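Cycloalternan-forming enzyme (Listeria monocytogenes serovar 1/2a, PDB 5F7U) belongs to glycosyl hydrolase family 31, binds glycans, and combines a TIM barrel with several beta domains and a family 6 carbohydrate-binding module. Local coordinates at residues 802-807 with 875-880; 808-813 with 919-924; 843-848 with 869-874. The protein carries 1 engineered substitution. All coordinates share one frame; numbering follows the deposited sequence. Where two conformers were deposited one is given.

Contact 1: residues 802-807 with 875-880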
loop_
_atom_site.group_PDB
_atom_site.type_symbol
_atom_site.label_atom_id
_atom_site.label_comp_id
_atom_site.label_asym_id
_atom_site.label_seq_id
_atom_site.Cartn_x
_atom_site.Cartn_y
_atom_site.Cartn_z
ATOM N N ILE A 802 -4.400 -13.002 -18.591
ATOM C CA ILE A 802 -5.068 -11.819 -18.017
ATOM C C ILE A 802 -6.550 -11.812 -18.399
ATOM O O ILE A 802 -6.870 -11.576 -19.557
ATOM C CB ILE A 802 -4.381 -10.515 -18.480
ATOM C CG1 ILE A 802 -2.897 -10.515 -18.053
ATOM C CG2 ILE A 802 -5.110 -9.276 -17.941
ATOM C CD1 ILE A 802 -2.027 -9.567 -18.874
ATOM N N PRO A 803 -7.457 -12.045 -17.422
ATOM C CA PRO A 803 -8.899 -11.991 -17.726
ATOM C C PRO A 803 -9.365 -10.563 -17.912
ATOM O O PRO A 803 -8.920 -9.653 -17.184
ATOM C CB PRO A 803 -9.558 -12.597 -16.496
ATOM C CG PRO A 803 -8.586 -12.347 -15.388
ATOM C CD PRO A 803 -7.199 -12.333 -15.997
ATOM N N MET A 804 -10.245 -10.364 -18.886
ATOM C CA MET A 804 -10.707 -9.035 -19.255
ATOM C C MET A 804 -12.191 -9.054 -19.598
ATOM O O MET A 804 -12.730 -10.077 -20.008
ATOM C CB MET A 804 -9.907 -8.475 -20.430
ATOM C CG MET A 804 -8.396 -8.454 -20.249
ATOM S SD MET A 804 -7.577 -7.772 -21.699
ATOM C CE MET A 804 -8.001 -8.942 -22.974
ATOM N N ASN A 805 -12.836 -7.912 -19.416
ATOM C CA ASN A 805 -14.227 -7.734 -19.809
ATOM C C ASN A 805 -14.225 -6.721 -20.949
ATOM O O ASN A 805 -13.984 -5.541 -20.716
ATOM C CB ASN A 805 -15.055 -7.228 -18.618
ATOM C CG ASN A 805 -16.528 -7.129 -18.948
ATOM O OD1 ASN A 805 -17.009 -7.795 -19.860
ATOM N ND2 ASN A 805 -17.254 -6.298 -18.209
ATOM N N MET A 806 -14.474 -7.202 -22.171
ATOM C CA MET A 806 -14.325 -6.388 -23.398
ATOM C C MET A 806 -15.654 -6.152 -24.098
ATOM O O MET A 806 -16.595 -6.930 -23.939
ATOM C CB MET A 806 -13.367 -7.074 -24.392
ATOM C CG MET A 806 -11.987 -7.391 -23.837
ATOM S SD MET A 806 -11.022 -5.943 -23.376
ATOM C CE MET A 806 -9.842 -5.883 -24.717
ATOM N N THR A 807 -15.715 -5.082 -24.891
ATOM C CA THR A 807 -16.859 -4.844 -25.789
ATOM C C THR A 807 -16.650 -5.671 -27.061
ATOM O O THR A 807 -15.611 -6.319 -27.223
ATOM C CB THR A 807 -16.955 -3.372 -26.219
ATOM O OG1 THR A 807 -15.846 -3.058 -27.072
ATOM C CG2 THR A 807 -16.973 -2.443 -25.007
ATOM N N THR A 875 -13.461 -15.526 -25.004
ATOM C CA THR A 875 -12.594 -15.179 -26.119
ATOM C C THR A 875 -11.151 -15.167 -25.625
ATOM O O THR A 875 -10.819 -14.424 -24.705
ATOM C CB THR A 875 -12.941 -13.797 -26.717
ATOM O OG1 THR A 875 -14.311 -13.773 -27.157
ATOM C CG2 THR A 875 -12.018 -13.459 -27.898
ATOM N N MET A 876 -10.303 -15.998 -26.217
ATOM C CA MET A 876 -8.869 -15.884 -25.971
ATOM C C MET A 876 -8.299 -14.818 -26.910
ATOM O O MET A 876 -8.673 -14.764 -28.090
ATOM C CB MET A 876 -8.128 -17.209 -26.240
ATOM C CG MET A 876 -8.660 -18.447 -25.535
ATOM S SD MET A 876 -8.738 -18.345 -23.731
ATOM C CE MET A 876 -7.025 -18.107 -23.303
ATOM N N GLN A 877 -7.382 -13.996 -26.402
ATOM C CA GLN A 877 -6.538 -13.181 -27.276
ATOM C C GLN A 877 -5.096 -13.608 -27.058
ATOM O O GLN A 877 -4.454 -13.214 -26.076
ATOM C CB GLN A 877 -6.684 -11.678 -26.999
ATOM C CG GLN A 877 -8.051 -11.082 -27.325
ATOM C CD GLN A 877 -8.099 -9.580 -27.119
ATOM O OE1 GLN A 877 -7.362 -9.016 -26.296
ATOM N NE2 GLN A 877 -8.984 -8.913 -27.870
ATOM N N VAL A 878 -4.590 -14.412 -27.983
ATOM C CA VAL A 878 -3.267 -15.026 -27.833
ATOM C C VAL A 878 -2.241 -14.248 -28.652
ATOM O O VAL A 878 -2.395 -14.101 -29.873
ATOM C CB VAL A 878 -3.280 -16.512 -28.283
ATOM C CG1 VAL A 878 -1.961 -17.200 -27.947
ATOM C CG2 VAL A 878 -4.442 -17.273 -27.662
ATOM N N PHE A 879 -1.163 -13.819 -27.991
ATOM C CA PHE A 879 -0.056 -13.102 -28.655
ATOM C C PHE A 879 0.726 -14.127 -29.473
ATOM O O PHE A 879 1.336 -15.040 -28.905
ATOM C CB PHE A 879 0.821 -12.435 -27.584
ATOM C CG PHE A 879 1.825 -11.432 -28.109
ATOM C CD1 PHE A 879 1.427 -10.323 -28.873
ATOM C CD2 PHE A 879 3.183 -11.549 -27.750
ATOM C CE1 PHE A 879 2.364 -9.365 -29.298
ATOM C CE2 PHE A 879 4.115 -10.613 -28.188
ATOM C CZ PHE A 879 3.711 -9.514 -28.947
ATOM N N SER A 880 0.665 -14.014 -30.800
ATOM C CA SER A 880 1.312 -14.988 -31.699
ATOM C C SER A 880 1.190 -14.530 -33.127
ATOM O O SER A 880 0.458 -13.589 -33.414
ATOM C CB SER A 880 0.644 -16.377 -31.594
ATOM O OG SER A 880 -0.608 -16.403 -32.282
#
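In the mixed five-stranded sheet that follows the TIM barrel, Met-804 and Met-806 of edge strand 801-806 meet Gln-877 of strand 874-879. The two strands are antiparallel, and strand 825-830 runs between them. The backbones therefore stay apart, and the nearest CA pair, Met-806 and Thr-875, is 9.4 Å apart. The contact is made by side chains that reach past the middle strand. The methyl CE of Met-804 touches OE1 of Gln-877 at 3.4 Å. Its neighbour in the amide, CD of Gln-877, is 4.2 Å from the same CE. The two side chains cross at about a right angle. Met-804 is straight as far as SD (chi2 -180°) and bends about CG-SD (chi3 -63°), which brings the methyl to the amide oxygen. Gln-877 comes from the other strand with its chain extended beyond CG. Met-806 adds a looser touch, doubtful because two conformers were deposited for this methionine.

The amide is held at both ends by residues beyond the two segments. Its OE1 is hydrogen-bonded to NE of Arg-829 on the middle strand, and its NE2 to the carbonyl O of Tyr-810. This fixes the rotation of the amide and satisfies a buried polar group beside two thioethers. Pro-803 and Asn-805, which alternate with the methionines, rest on Pro-703 of helix 702-715. The three side chains thus lie over one face of strand 825-830. Their mixed sheet, with the antiparallel sheet of strands 835-842, 848-857, 862-867 and 929-934 nearby, is consistent with a beta sandwich.

Contact 2: residues 808-813 with 919-924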
loop_
_atom_site.group_PDB
_atom_site.type_symbol
_atom_site.label_atom_id
_atom_site.label_comp_id
_atom_site.label_asym_id
_atom_site.label_seq_id
_atom_site.Cartn_x
_atom_site.Cartn_y
_atom_site.Cartn_z
ATOM N N ASP A 808 -17.609 -5.616 -27.988
ATOM C CA ASP A 808 -17.405 -6.213 -29.307
ATOM C C ASP A 808 -16.253 -5.591 -30.111
ATOM O O ASP A 808 -15.884 -6.109 -31.171
ATOM C CB ASP A 808 -18.695 -6.138 -30.136
ATOM C CG ASP A 808 -19.718 -7.174 -29.724
ATOM O OD1 ASP A 808 -19.454 -7.987 -28.817
ATOM O OD2 ASP A 808 -20.808 -7.188 -30.328
ATOM N N GLY A 809 -15.725 -4.464 -29.644
ATOM C CA GLY A 809 -14.564 -3.831 -30.266
ATOM C C GLY A 809 -13.254 -4.518 -29.906
ATOM O O GLY A 809 -12.274 -4.431 -30.645
ATOM N N TYR A 810 -13.228 -5.187 -28.753
ATOM C CA TYR A 810 -12.084 -5.994 -28.311
ATOM C C TYR A 810 -10.742 -5.233 -28.158
ATOM O O TYR A 810 -9.672 -5.840 -28.205
ATOM C CB TYR A 810 -11.928 -7.228 -29.229
ATOM C CG TYR A 810 -12.901 -8.347 -28.919
ATOM C CD1 TYR A 810 -12.707 -9.174 -27.801
ATOM C CD2 TYR A 810 -14.003 -8.593 -29.736
ATOM C CE1 TYR A 810 -13.583 -10.207 -27.511
ATOM C CE2 TYR A 810 -14.884 -9.635 -29.455
ATOM C CZ TYR A 810 -14.666 -10.437 -28.342
ATOM O OH TYR A 810 -15.544 -11.468 -28.069
ATOM N N GLN A 811 -10.806 -3.917 -27.982
ATOM C CA GLN A 811 -9.599 -3.142 -27.682
ATOM C C GLN A 811 -9.645 -2.651 -26.240
ATOM O O GLN A 811 -10.722 -2.400 -25.713
ATOM C CB GLN A 811 -9.465 -1.943 -28.619
ATOM C CG GLN A 811 -9.392 -2.333 -30.112
ATOM C CD GLN A 811 -8.040 -2.925 -30.512
ATOM O OE1 GLN A 811 -7.000 -2.379 -30.155
ATOM N NE2 GLN A 811 -8.046 -4.044 -31.266
ATOM N N LEU A 812 -8.473 -2.498 -25.626
ATOM C CA LEU A 812 -8.389 -1.870 -24.306
ATOM C C LEU A 812 -8.870 -0.424 -24.403
ATOM O O LEU A 812 -8.626 0.247 -25.401
ATOM C CB LEU A 812 -6.957 -1.927 -23.771
ATOM C CG LEU A 812 -6.459 -3.321 -23.394
ATOM C CD1 LEU A 812 -4.963 -3.250 -23.125
ATOM C CD2 LEU A 812 -7.215 -3.880 -22.192
ATOM N N GLY A 813 -9.590 0.036 -23.391
ATOM C CA GLY A 813 -10.076 1.413 -23.369
ATOM C C GLY A 813 -11.451 1.642 -23.983
ATOM O O GLY A 813 -11.788 2.769 -24.324
ATOM N N TYR A 919 -7.630 -14.166 -31.857
ATOM C CA TYR A 919 -8.852 -14.270 -31.058
ATOM C C TYR A 919 -9.434 -15.659 -31.260
ATOM O O TYR A 919 -9.524 -16.109 -32.401
ATOM C CB TYR A 919 -9.919 -13.259 -31.499
ATOM C CG TYR A 919 -9.619 -11.765 -31.371
ATOM C CD1 TYR A 919 -8.312 -11.271 -31.248
ATOM C CD2 TYR A 919 -10.659 -10.841 -31.471
ATOM C CE1 TYR A 919 -8.063 -9.908 -31.174
ATOM C CE2 TYR A 919 -10.416 -9.474 -31.414
ATOM C CZ TYR A 919 -9.120 -9.018 -31.266
ATOM O OH TYR A 919 -8.874 -7.671 -31.212
ATOM N N VAL A 920 -9.828 -16.327 -30.171
ATOM C CA VAL A 920 -10.497 -17.643 -30.262
ATOM C C VAL A 920 -11.758 -17.622 -29.393
ATOM O O VAL A 920 -11.668 -17.435 -28.176
ATOM C CB VAL A 920 -9.579 -18.818 -29.829
ATOM C CG1 VAL A 920 -10.306 -20.160 -29.959
ATOM C CG2 VAL A 920 -8.293 -18.855 -30.656
ATOM N N LYS A 921 -12.919 -17.791 -30.023
ATOM C CA LYS A 921 -14.182 -17.847 -29.300
ATOM C C LYS A 921 -14.578 -19.292 -29.036
ATOM O O LYS A 921 -14.677 -20.088 -29.974
ATOM C CB LYS A 921 -15.289 -17.133 -30.081
ATOM C CG LYS A 921 -16.628 -17.066 -29.355
ATOM C CD LYS A 921 -17.646 -16.303 -30.192
ATOM C CE LYS A 921 -17.435 -14.798 -30.135
ATOM N NZ LYS A 921 -18.570 -14.064 -30.778
ATOM N N ALA A 922 -14.795 -19.608 -27.761
ATOM C CA ALA A 922 -15.322 -20.909 -27.328
ATOM C C ALA A 922 -16.687 -20.680 -26.705
ATOM O O ALA A 922 -16.881 -19.725 -25.961
ATOM C CB ALA A 922 -14.394 -21.565 -26.312
ATOM N N ALA A 923 -17.635 -21.551 -27.034
ATOM C CA ALA A 923 -18.976 -21.488 -26.462
ATOM C C ALA A 923 -18.941 -21.831 -24.966
ATOM O O ALA A 923 -18.015 -22.497 -24.503
ATOM C CB ALA A 923 -19.906 -22.434 -27.217
ATOM N N ALA A 924 -19.936 -21.367 -24.214
ATOM C CA ALA A 924 -20.102 -21.783 -22.820
ATOM C C ALA A 924 -20.438 -23.268 -22.787
ATOM O O ALA A 924 -21.351 -23.712 -23.485
ATOM C CB ALA A 924 -21.203 -20.976 -22.133
HETATM O O HOH W 1 -10.224 -5.562 -32.295
HETATM O O HOH W 2 -17.823 -11.615 -29.543
#
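Water 1 is gripped by three groups, two from loop 808-813 and one from strand 917-922. It donates to O of Gly-809, accepts from NE2 of Gln-811 at 2.8 Å, and lies 2.7 Å from OH of Tyr-919. Gln-811 points its CB away, but its chain bends at chi2 (-75°) and brings the amide back to the water. NE2 is also bonded to OD2 of Asp-912.

Tyr-919 lies alongside Tyr-810, and the two side chains run past each other in opposite directions. CE2 of Tyr-919 packs on CB of Tyr-810 at 3.5 Å. The ring centroids are 5.3 Å apart with planes at 54°, an oblique pairing.

A second water joins the far end of Tyr-810 to the strand. It sits in the plane of the Tyr-810 ring, 2.7 Å from its OH, and accepts from NZ of Lys-921 at 2.8 Å. The hydroxyl is also hydrogen-bonded to OG1 of Thr-875. NZ of Lys-921 is further held by the carbonyls of Phe-902, in helix 899-904, and Ala-905 just after it, and the lysine makes a cation-pi contact with the Phe-902 ring. Water-bridged tyrosines thus fasten a connecting loop over one face of the mixed five-stranded sheet, in what is probably a beta sandwich.

Contact 3: residues 843-848 with 869-874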
loop_
_atom_site.group_PDB
_atom_site.type_symbol
_atom_site.label_atom_id
_atom_site.label_comp_id
_atom_site.label_asym_id
_atom_site.label_seq_id
_atom_site.Cartn_x
_atom_site.Cartn_y
_atom_site.Cartn_z
ATOM N N ASP A 843 -16.364 -13.858 -10.172
ATOM C CA ASP A 843 -17.324 -13.223 -9.252
ATOM C C ASP A 843 -18.736 -13.159 -9.839
ATOM O O ASP A 843 -19.726 -13.198 -9.096
ATOM C CB ASP A 843 -16.869 -11.794 -8.882
ATOM C CG ASP A 843 -17.734 -11.153 -7.789
ATOM O OD1 ASP A 843 -17.915 -11.764 -6.709
ATOM O OD2 ASP A 843 -18.236 -10.019 -7.991
ATOM N N VAL A 844 -18.830 -13.036 -11.162
ATOM C CA VAL A 844 -20.128 -12.969 -11.851
ATOM C C VAL A 844 -20.918 -14.254 -11.613
ATOM O O VAL A 844 -22.146 -14.216 -11.459
ATOM C CB VAL A 844 -19.953 -12.592 -13.354
ATOM C CG1 VAL A 844 -21.189 -12.898 -14.215
ATOM C CG2 VAL A 844 -19.588 -11.115 -13.474
ATOM N N ASN A 845 -20.205 -15.373 -11.542
ATOM C CA ASN A 845 -20.812 -16.690 -11.470
ATOM C C ASN A 845 -20.537 -17.415 -10.149
ATOM O O ASN A 845 -20.015 -18.535 -10.135
ATOM C CB ASN A 845 -20.382 -17.526 -12.681
ATOM C CG ASN A 845 -20.751 -16.874 -14.003
ATOM O OD1 ASN A 845 -19.878 -16.443 -14.765
ATOM N ND2 ASN A 845 -22.036 -16.810 -14.289
ATOM N N GLY A 846 -20.891 -16.758 -9.049
ATOM C CA GLY A 846 -20.904 -17.379 -7.719
ATOM C C GLY A 846 -19.534 -17.525 -7.085
ATOM O O GLY A 846 -19.371 -18.269 -6.112
ATOM N N GLY A 847 -18.549 -16.832 -7.651
ATOM C CA GLY A 847 -17.196 -16.857 -7.121
ATOM C C GLY A 847 -16.425 -18.136 -7.407
ATOM O O GLY A 847 -15.481 -18.448 -6.688
ATOM N N GLU A 848 -16.822 -18.883 -8.444
ATOM C CA GLU A 848 -16.126 -20.111 -8.849
ATOM C C GLU A 848 -14.700 -19.765 -9.244
ATOM O O GLU A 848 -14.505 -18.801 -9.974
ATOM C CB GLU A 848 -16.779 -20.718 -10.100
ATOM C CG GLU A 848 -18.201 -21.216 -9.945
ATOM C CD GLU A 848 -18.271 -22.674 -9.563
ATOM O OE1 GLU A 848 -18.729 -22.950 -8.431
ATOM O OE2 GLU A 848 -17.877 -23.538 -10.391
ATOM N N ALA A 869 -14.656 -25.743 -17.461
ATOM C CA ALA A 869 -16.071 -25.409 -17.613
ATOM C C ALA A 869 -16.264 -23.915 -17.292
ATOM O O ALA A 869 -15.682 -23.409 -16.328
ATOM C CB ALA A 869 -16.913 -26.267 -16.691
ATOM N N MET A 870 -17.037 -23.222 -18.127
ATOM C CA MET A 870 -17.323 -21.787 -17.943
ATOM C C MET A 870 -18.827 -21.559 -18.060
ATOM O O MET A 870 -19.525 -22.327 -18.726
ATOM C CB MET A 870 -16.608 -20.928 -18.999
ATOM C CG MET A 870 -15.093 -21.052 -19.053
ATOM S SD MET A 870 -14.230 -20.406 -17.599
ATOM C CE MET A 870 -14.319 -18.645 -17.903
ATOM N N ALA A 871 -19.311 -20.490 -17.436
ATOM C CA ALA A 871 -20.719 -20.128 -17.520
ATOM C C ALA A 871 -20.982 -19.159 -18.668
ATOM O O ALA A 871 -22.132 -18.891 -19.008
ATOM C CB ALA A 871 -21.178 -19.530 -16.203
ATOM N N ASP A 872 -19.909 -18.647 -19.268
ATOM C CA ASP A 872 -19.995 -17.642 -20.324
ATOM C C ASP A 872 -19.204 -18.087 -21.535
ATOM O O ASP A 872 -18.242 -18.847 -21.406
ATOM C CB ASP A 872 -19.385 -16.314 -19.854
ATOM C CG ASP A 872 -20.086 -15.730 -18.647
ATOM O OD1 ASP A 872 -21.105 -15.044 -18.830
ATOM O OD2 ASP A 872 -19.612 -15.932 -17.512
ATOM N N GLU A 873 -19.609 -17.589 -22.701
ATOM C CA GLU A 873 -18.751 -17.554 -23.892
ATOM C C GLU A 873 -17.409 -16.920 -23.507
ATOM O O GLU A 873 -17.358 -16.002 -22.691
ATOM C CB GLU A 873 -19.453 -16.719 -24.956
ATOM C CG GLU A 873 -18.704 -16.397 -26.240
ATOM C CD GLU A 873 -19.602 -15.631 -27.198
ATOM O OE1 GLU A 873 -20.483 -16.265 -27.813
ATOM O OE2 GLU A 873 -19.455 -14.397 -27.324
ATOM N N THR A 874 -16.324 -17.451 -24.046
ATOM C CA THR A 874 -15.002 -16.917 -23.750
ATOM C C THR A 874 -14.268 -16.583 -25.037
ATOM O O THR A 874 -14.421 -17.279 -26.028
ATOM C CB THR A 874 -14.143 -17.895 -22.912
ATOM O OG1 THR A 874 -14.130 -19.170 -23.545
ATOM C CG2 THR A 874 -14.686 -18.064 -21.503
#
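Val-844 leads into Asn-845, which points its amide at Ala-871 and Asp-872. Val-844 itself directs its CB toward the other segment but packs on Lys-362 and Tyr-823. In Asn-845, CG lies 3.5 Å from CB of Ala-871, and its own CB is 4.1 Å from that methyl. The amide comes to the Asp-872 carboxylate from the opposite direction, with the two planes 48° apart. OD1 of Asn-845 as modelled is 2.8 Å from OD2 of Asp-872. The amide is probably turned over, and with its ends exchanged this may be a hydrogen bond.

Asn-845 also starts a type I' turn that ends at Glu-848. The turn forms the second part of the loop that joins strands 835-842 and 848-857 in a beta hairpin. Gly-846 and Gly-847 fill its two central positions at positive phi (78° and 75°), which suits glycine. The backbone of Glu-848 is hydrogen-bonded to that of Asp-842. Arg-850, further along the chain, touches both Asn-845 and Ala-871. Asp-872 also packs on Tyr-823, a residue of a magnesium site, and its side chain lies about 5 Å from a bound magnesium ion.

Overall arrangement
Contacts 1 and 2 are neighbours, with centres about 6 Å apart, and both reach the mixed sheet in which strands 874-879 and 917-922 lie side by side. Contact 3 is about 15 Å from each, at loops near the surface. Along the chain the segments of contacts 1 and 2 alternate, while contact 3 is nested inside both. Segment 802-807 runs straight into 808-813. A probable hydrogen bond from Ala-922 N to Thr-874 O (2.9 Å) joins contacts 2 and 3 within the mixed sheet. The two sheets are linked by the chain itself, where 869-874 leads from strand 862-867 to strand 874-879, and by the loop contact of 843-848 with 869-874.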